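Local coordinates for universal stress protein (Pseudomonas aeruginosa UCBPP-PA14, PDB 7MQ5), which is of unknown function but belongs to the universal stress protein family and probably takes part in the cell's response to stress, at residues Q58-R61 / E62-Y65; A106-P110 / D111-L115; I280-L283 / E284-A287. All coordinates share one frame; numbering follows the deposited sequence. Where two conformers were deposited one is given.

How the interactions relate
Interactions 1, 2 and 3 follow one another along the chain, at the end of helix 50-62, at the start of helix 110-118 and within the last helix, 277-287. Interaction 1 lies apart, its centre about 31 Å and 33 Å from those of the other two, just before strand 67-72 at one margin of the ten-stranded sheet. Interactions 2 and 3 have centres about 20 Å apart and nearest atoms about 7 Å apart; they do not touch, yet both rest on helix 77-88. Strands 123-126 and 270-274 run antiparallel where the two five-stranded halves meet, and the C-terminal helix, which follows the second half, packs on helix 77-88 of the first.

Interaction 1: residues Q58-R61 / E62-Y65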
loop_
_atom_site.group_PDB
_atom_site.type_symbol
_atom_site.label_atom_id
_atom_site.label_comp_id
_atom_site.label_asym_id
_atom_site.label_seq_id
_atom_site.Cartn_x
_atom_site.Cartn_y
_atom_site.Cartn_z
ATOM N N GLN A 58 -11.120 16.550 -18.048
ATOM C CA GLN A 58 -11.135 18.019 -18.298
ATOM C C GLN A 58 -11.161 18.767 -16.963
ATOM O O GLN A 58 -10.411 19.742 -16.812
ATOM C CB GLN A 58 -12.353 18.416 -19.138
ATOM C CG GLN A 58 -12.474 19.913 -19.402
ATOM C CD GLN A 58 -13.770 20.276 -20.090
ATOM O OE1 GLN A 58 -14.507 19.418 -20.575
ATOM N NE2 GLN A 58 -14.061 21.565 -20.138
ATOM N N GLU A 59 -11.993 18.311 -16.027
ATOM C CA GLU A 59 -12.127 18.996 -14.718
ATOM C C GLU A 59 -10.793 18.921 -13.966
ATOM O O GLU A 59 -10.374 19.927 -13.380
ATOM C CB GLU A 59 -13.255 18.371 -13.894
ATOM C CG GLU A 59 -14.643 18.671 -14.427
ATOM C CD GLU A 59 -15.777 18.208 -13.529
ATOM O OE1 GLU A 59 -16.924 18.120 -14.022
ATOM O OE2 GLU A 59 -15.515 17.947 -12.338
ATOM N N LEU A 60 -10.137 17.763 -14.000
ATOM C CA LEU A 60 -8.857 17.598 -13.268
ATOM C C LEU A 60 -7.758 18.430 -13.943
ATOM O O LEU A 60 -6.939 19.006 -13.230
ATOM C CB LEU A 60 -8.509 16.109 -13.222
ATOM C CG LEU A 60 -9.417 15.240 -12.346
ATOM C CD1 LEU A 60 -9.261 13.770 -12.696
ATOM C CD2 LEU A 60 -9.136 15.479 -10.871
ATOM N N ARG A 61 -7.740 18.494 -15.277
ATOM C CA ARG A 61 -6.694 19.309 -15.944
ATOM C C ARG A 61 -6.880 20.788 -15.572
ATOM O O ARG A 61 -5.866 21.498 -15.430
ATOM C CB ARG A 61 -6.731 19.110 -17.458
ATOM C CG ARG A 61 -6.373 17.703 -17.904
ATOM C CD ARG A 61 -6.273 17.604 -19.416
ATOM N NE ARG A 61 -6.056 16.228 -19.835
ATOM C CZ ARG A 61 -6.913 15.476 -20.501
ATOM N NH1 ARG A 61 -8.074 15.970 -20.897
ATOM N NH2 ARG A 61 -6.595 14.228 -20.790
ATOM N N GLU A 62 -8.131 21.244 -15.442
ATOM C CA GLU A 62 -8.410 22.655 -15.054
ATOM C C GLU A 62 -7.878 22.907 -13.635
ATOM O O GLU A 62 -7.536 24.061 -13.334
ATOM C CB GLU A 62 -9.907 22.951 -15.158
ATOM C CG GLU A 62 -10.409 22.991 -16.592
ATOM C CD GLU A 62 -11.909 23.157 -16.777
ATOM O OE1 GLU A 62 -12.645 23.151 -15.763
ATOM O OE2 GLU A 62 -12.339 23.292 -17.945
ATOM N N GLU A 63 -7.805 21.860 -12.808
ATOM C CA GLU A 63 -7.293 21.944 -11.410
ATOM C C GLU A 63 -5.757 21.831 -11.395
ATOM O O GLU A 63 -5.187 21.889 -10.291
ATOM C CB GLU A 63 -7.930 20.864 -10.531
ATOM C CG GLU A 63 -9.417 21.058 -10.275
ATOM C CD GLU A 63 -10.069 19.945 -9.467
ATOM O OE1 GLU A 63 -9.340 19.048 -8.987
ATOM O OE2 GLU A 63 -11.308 19.975 -9.319
ATOM N N GLY A 64 -5.113 21.623 -12.554
ATOM C CA GLY A 64 -3.635 21.582 -12.640
ATOM C C GLY A 64 -3.033 20.187 -12.735
ATOM O O GLY A 64 -1.789 20.085 -12.757
ATOM N N TYR A 65 -3.852 19.142 -12.815
ATOM C CA TYR A 65 -3.304 17.768 -12.870
ATOM C C TYR A 65 -2.983 17.377 -14.312
ATOM O O TYR A 65 -3.643 17.841 -15.255
ATOM C CB TYR A 65 -4.308 16.767 -12.291
ATOM C CG TYR A 65 -4.591 16.954 -10.823
ATOM C CD1 TYR A 65 -3.742 16.427 -9.866
ATOM C CD2 TYR A 65 -5.690 17.670 -10.383
ATOM C CE1 TYR A 65 -3.975 16.604 -8.515
ATOM C CE2 TYR A 65 -5.940 17.851 -9.031
ATOM C CZ TYR A 65 -5.072 17.326 -8.091
ATOM O OH TYR A 65 -5.301 17.498 -6.754
HETATM O O HOH W 1 -3.282 20.385 -16.233
#
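Helix 50-62 closes with a Schellman motif: Gly64 takes a positive phi (102°), Tyr65 N reaches back to Leu60 O (3.1 Å), and Gly64 N bonds to Arg61 O (3.0 Å). Gly64, lacking a side chain, adopts this left-handed conformation without crowding the carbonyl oxygen of Glu63. Glu63 N is held more loosely, through weak bonds to both Glu59 O and Leu60 O. Water 1 donates to Arg61 O (2.9 Å) and to Tyr65 O (2.7 Å), bridging the last turn and the chain that leaves it. One turn back, Glu62 N bonds to Gln58 O (3.1 Å), and the two side chains lie alongside each other, pointing the same way. Gln58 NE2 donates to Glu62 OE2 at 3.3 Å, meeting the oxygen from above the carboxylate plane, with the amide and carboxylate planes almost perpendicular (87°). Gln58 places its CG anti to the backbone N (chi1 178°), and the extended chain beyond carries the amide along the helix surface to that carboxylate. On another side of the helix, Leu60 CD2 meets Tyr65 CD2 at 4.1 Å, while Leu60 O lies at the edge of the phenol ring, in its plane, 3.4 Å from Tyr65 CD2. Outside the turn, Tyr65 OH bonds to Gln28 O and Arg61 NH2 to Val67 O. Leu60 packs on Leu24 and Gln28 of helix 22-34 and on Leu40 of strand 37-43, while Tyr65 touches Ala31 and Leu38 of the same two elements, placing the helix end against them just before strand 67-72.

Interaction 2: residues A106-P110 / D111-L115; sequences AILTP and DDWKL
Thr109 and Asp112 grip each other twice: Thr109 OG1 accepts from Asp112 N (3.0 Å), and Thr109 N donates to Asp112 OD2 (3.0 Å), on the anti side and well out of the carboxylate plane. The threonine hydroxyl sits between its own N and carbonyl carbon (chi1 72°), which turns OG1 toward the first turn of the helix. Trp113 N then bonds to Thr109 O and Lys114 N to Pro110 O (3.1 Å), starting the regular ladder. Beside the cap, Leu108 crosses Trp113 at about a right angle. Leu108 CD1 lies over one face of the six-membered ring, a CH-pi contact 4.3 Å from the centroid, while Leu108 CB approaches Trp113 NE1 at 3.6 Å. Farther out, Asp265 OD1 accepts from both Leu108 N and Trp113 NE1, tying loop and indole together. Asp112 OD1 forms a salt bridge with Lys95, which probably favours the charged carboxylate, and Asp111 OD1 bonds to His78. Leu264 of helix 258-264 touches both Leu108 and Trp113. With reciprocal bonds between N-cap and third helical residue, this is a capping box, and it opens helix 110-118 in the alpha/beta fold.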
loop_
_atom_site.group_PDB
_atom_site.type_symbol
_atom_site.label_atom_id
_atom_site.label_comp_id
_atom_site.label_asym_id
_atom_site.label_seq_id
_atom_site.Cartn_x
_atom_site.Cartn_y
_atom_site.Cartn_z
ATOM N N ALA A 106 -14.170 -5.984 6.359
ATOM C CA ALA A 106 -12.707 -5.775 6.182
ATOM C C ALA A 106 -12.062 -6.800 5.232
ATOM O O ALA A 106 -10.936 -6.560 4.796
ATOM C CB ALA A 106 -12.012 -5.783 7.521
ATOM N N ILE A 107 -12.796 -7.854 4.868
ATOM C CA ILE A 107 -12.256 -8.955 4.015
ATOM C C ILE A 107 -12.092 -8.490 2.562
ATOM O O ILE A 107 -13.101 -8.071 1.950
ATOM C CB ILE A 107 -13.189 -10.179 4.108
ATOM C CG1 ILE A 107 -13.419 -10.619 5.557
ATOM C CG2 ILE A 107 -12.676 -11.318 3.242
ATOM C CD1 ILE A 107 -12.164 -11.028 6.290
ATOM N N LEU A 108 -10.885 -8.616 2.003
ATOM C CA LEU A 108 -10.679 -8.240 0.581
ATOM C C LEU A 108 -11.338 -9.295 -0.314
ATOM O O LEU A 108 -11.425 -10.477 0.076
ATOM C CB LEU A 108 -9.184 -8.147 0.265
ATOM C CG LEU A 108 -8.357 -7.187 1.111
ATOM C CD1 LEU A 108 -6.944 -7.116 0.552
ATOM C CD2 LEU A 108 -8.973 -5.796 1.187
ATOM N N THR A 109 -11.749 -8.882 -1.504
ATOM C CA THR A 109 -12.358 -9.846 -2.448
ATOM C C THR A 109 -11.289 -10.755 -3.043
ATOM O O THR A 109 -10.106 -10.424 -3.070
ATOM C CB THR A 109 -13.082 -9.130 -3.588
ATOM O OG1 THR A 109 -12.112 -8.552 -4.468
ATOM C CG2 THR A 109 -14.057 -8.088 -3.080
ATOM N N PRO A 110 -11.669 -11.943 -3.553
ATOM C CA PRO A 110 -10.700 -12.806 -4.220
ATOM C C PRO A 110 -9.977 -12.082 -5.371
ATOM O O PRO A 110 -8.799 -12.299 -5.546
ATOM C CB PRO A 110 -11.577 -13.969 -4.701
ATOM C CG PRO A 110 -12.677 -14.042 -3.673
ATOM C CD PRO A 110 -12.979 -12.597 -3.357
ATOM N N ASP A 111 -10.675 -11.215 -6.106
ATOM C CA ASP A 111 -9.995 -10.528 -7.236
ATOM C C ASP A 111 -8.993 -9.504 -6.674
ATOM O O ASP A 111 -7.914 -9.349 -7.264
ATOM C CB ASP A 111 -10.990 -9.908 -8.213
ATOM C CG ASP A 111 -10.315 -9.482 -9.505
ATOM O OD1 ASP A 111 -10.038 -10.365 -10.358
ATOM O OD2 ASP A 111 -9.982 -8.304 -9.596
ATOM N N ASP A 112 -9.340 -8.825 -5.574
ATOM C CA ASP A 112 -8.399 -7.890 -4.898
ATOM C C ASP A 112 -7.124 -8.655 -4.516
ATOM O O ASP A 112 -6.012 -8.122 -4.661
ATOM C CB ASP A 112 -8.974 -7.341 -3.586
ATOM C CG ASP A 112 -10.082 -6.303 -3.663
ATOM O OD1 ASP A 112 -10.115 -5.567 -4.660
ATOM O OD2 ASP A 112 -10.894 -6.219 -2.672
ATOM N N TRP A 113 -7.286 -9.877 -4.019
ATOM C CA TRP A 113 -6.110 -10.685 -3.620
ATOM C C TRP A 113 -5.244 -11.015 -4.840
ATOM O O TRP A 113 -4.010 -10.986 -4.708
ATOM C CB TRP A 113 -6.541 -11.921 -2.830
ATOM C CG TRP A 113 -6.641 -11.626 -1.366
ATOM C CD1 TRP A 113 -7.742 -11.593 -0.560
ATOM C CD2 TRP A 113 -5.541 -11.182 -0.555
ATOM N NE1 TRP A 113 -7.373 -11.237 0.715
ATOM C CE2 TRP A 113 -6.040 -10.935 0.734
ATOM C CE3 TRP A 113 -4.191 -10.943 -0.824
ATOM C CZ2 TRP A 113 -5.206 -10.535 1.778
ATOM C CZ3 TRP A 113 -3.376 -10.507 0.194
ATOM C CH2 TRP A 113 -3.881 -10.316 1.478
ATOM N N LYS A 114 -5.849 -11.305 -5.989
ATOM C CA LYS A 114 -5.040 -11.616 -7.194
ATOM C C LYS A 114 -4.301 -10.347 -7.639
ATOM O O LYS A 114 -3.145 -10.452 -8.058
ATOM C CB LYS A 114 -5.935 -12.216 -8.276
ATOM C CG LYS A 114 -6.396 -13.631 -7.952
ATOM C CD LYS A 114 -7.318 -14.246 -8.975
ATOM C CE LYS A 114 -7.709 -15.662 -8.610
ATOM N NZ LYS A 114 -8.688 -16.209 -9.571
ATOM N N LEU A 115 -4.946 -9.190 -7.522
ATOM C CA LEU A 115 -4.261 -7.922 -7.867
ATOM C C LEU A 115 -3.043 -7.751 -6.950
ATOM O O LEU A 115 -1.945 -7.420 -7.435
ATOM C CB LEU A 115 -5.227 -6.745 -7.699
ATOM C CG LEU A 115 -4.602 -5.365 -7.870
ATOM C CD1 LEU A 115 -4.012 -5.201 -9.256
ATOM C CD2 LEU A 115 -5.618 -4.278 -7.573
HETATM O O HOH W 2 -10.142 -12.454 1.869
#

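Interaction 3: residues I280-L283 / E284-A287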
loop_
_atom_site.group_PDB
_atom_site.type_symbol
_atom_site.label_atom_id
_atom_site.label_comp_id
_atom_site.label_asym_id
_atom_site.label_seq_id
_atom_site.Cartn_x
_atom_site.Cartn_y
_atom_site.Cartn_z
ATOM N N ILE A 280 9.438 -8.047 -6.932
ATOM C CA ILE A 280 8.957 -7.087 -7.973
ATOM C C ILE A 280 9.589 -7.438 -9.324
ATOM O O ILE A 280 8.860 -7.455 -10.330
ATOM C CB ILE A 280 9.285 -5.637 -7.561
ATOM C CG1 ILE A 280 8.461 -5.192 -6.349
ATOM C CG2 ILE A 280 9.119 -4.691 -8.743
ATOM C CD1 ILE A 280 6.984 -5.057 -6.618
ATOM N N ALA A 281 10.902 -7.686 -9.356
ATOM C CA ALA A 281 11.586 -8.001 -10.632
ATOM C C ALA A 281 10.957 -9.243 -11.277
ATOM O O ALA A 281 10.733 -9.225 -12.502
ATOM C CB ALA A 281 13.064 -8.184 -10.395
ATOM N N HIS A 282 10.692 -10.284 -10.487
ATOM C CA HIS A 282 10.100 -11.537 -11.036
ATOM C C HIS A 282 8.657 -11.258 -11.495
ATOM O O HIS A 282 8.277 -11.733 -12.574
ATOM C CB HIS A 282 10.208 -12.688 -10.019
ATOM C CG HIS A 282 11.569 -13.302 -9.888
ATOM N ND1 HIS A 282 12.411 -13.042 -8.819
ATOM C CD2 HIS A 282 12.229 -14.182 -10.674
ATOM C CE1 HIS A 282 13.529 -13.732 -8.957
ATOM N NE2 HIS A 282 13.443 -14.438 -10.086
ATOM N N LEU A 283 7.902 -10.455 -10.750
ATOM C CA LEU A 283 6.502 -10.147 -11.150
ATOM C C LEU A 283 6.485 -9.272 -12.406
ATOM O O LEU A 283 5.540 -9.420 -13.198
ATOM C CB LEU A 283 5.778 -9.476 -9.982
ATOM C CG LEU A 283 5.456 -10.398 -8.806
ATOM C CD1 LEU A 283 4.824 -9.606 -7.675
ATOM C CD2 LEU A 283 4.526 -11.528 -9.224
ATOM N N GLU A 284 7.472 -8.390 -12.567
ATOM C CA GLU A 284 7.556 -7.549 -13.793
ATOM C C GLU A 284 7.745 -8.477 -15.001
ATOM O O GLU A 284 7.097 -8.245 -16.033
ATOM C CB GLU A 284 8.682 -6.526 -13.639
ATOM C CG GLU A 284 8.988 -5.741 -14.901
ATOM C CD GLU A 284 7.882 -4.850 -15.438
ATOM O OE1 GLU A 284 7.059 -4.371 -14.645
ATOM O OE2 GLU A 284 7.853 -4.640 -16.667
ATOM N N GLU A 285 8.600 -9.498 -14.868
ATOM C CA GLU A 285 8.809 -10.486 -15.962
ATOM C C GLU A 285 7.486 -11.209 -16.269
ATOM O O GLU A 285 7.153 -11.347 -17.468
ATOM C CB GLU A 285 9.885 -11.507 -15.581
ATOM C CG GLU A 285 11.263 -10.904 -15.386
ATOM C CD GLU A 285 12.354 -11.885 -14.990
ATOM O OE1 GLU A 285 12.034 -13.065 -14.719
ATOM O OE2 GLU A 285 13.526 -11.466 -14.952
ATOM N N LEU A 286 6.759 -11.661 -15.234
ATOM C CA LEU A 286 5.473 -12.384 -15.463
ATOM C C LEU A 286 4.455 -11.454 -16.141
ATOM O O LEU A 286 3.753 -11.909 -17.060
ATOM C CB LEU A 286 4.904 -12.904 -14.136
ATOM C CG LEU A 286 5.607 -14.094 -13.499
ATOM C CD1 LEU A 286 5.015 -14.401 -12.133
ATOM C CD2 LEU A 286 5.505 -15.308 -14.397
ATOM N N ALA A 287 4.397 -10.191 -15.722
ATOM C CA ALA A 287 3.401 -9.228 -16.245
ATOM C C ALA A 287 3.730 -8.806 -17.678
ATOM O O ALA A 287 2.789 -8.387 -18.387
ATOM C CB ALA A 287 3.339 -8.021 -15.348
#
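Helix 277-287, the last of the chain, contributes two successive turns here, in which the carbonyls of residues 280-283 take the amides four positions on. Glu284 N bonds to Ile280 O at 2.8 Å, nearly in line with the carbonyl bond, and Ala287 N to Leu283 O at 2.9 Å. Between them, Glu285 N reaches Ala281 O (3.2 Å) and Leu286 N reaches His282 O (3.1 Å), both donors lying somewhat off the carbonyl plane. The side chains add lighter contacts. Leu283 and Leu286 pass each other at a slant, methyl to methyl, with Leu283 CD2 4.1 Å from Leu286 CD1. Glu285 leans back over the preceding turn, and its CG rests 3.4 Å from Ala281 O. Its carboxylate comes obliquely to the imidazole of His282, where Glu285 OE1 is 4.2 Å from His282 CD2, a carbon, rather than close to a ring nitrogen. His282 ND1 instead bonds to Asp278 O, one turn earlier, which restrains the turn of the ring. Glu284 leaves the helix in another direction: CG lies anti to the backbone N (chi1 172°) and the chain bends at chi2 (63°), leading the carboxylate off to Gln86, whose NE2 bonds to Glu284 OE1. Ala287 adds to the same side by packing on Ile82 and Gln86 of helix 77-88, while buried Leu283 lies against Pro120 and Lys275. The hydrogen bonds joining the two turns are all main-chain ones. The leucine pair supplies only a loose apolar touch, and His282 ND1 and Glu284 OE1 find their partners outside these two turns, so that Glu284, with Ala287, connects the C-terminal helix to helix 77-88 by both a polar bond and apolar packing.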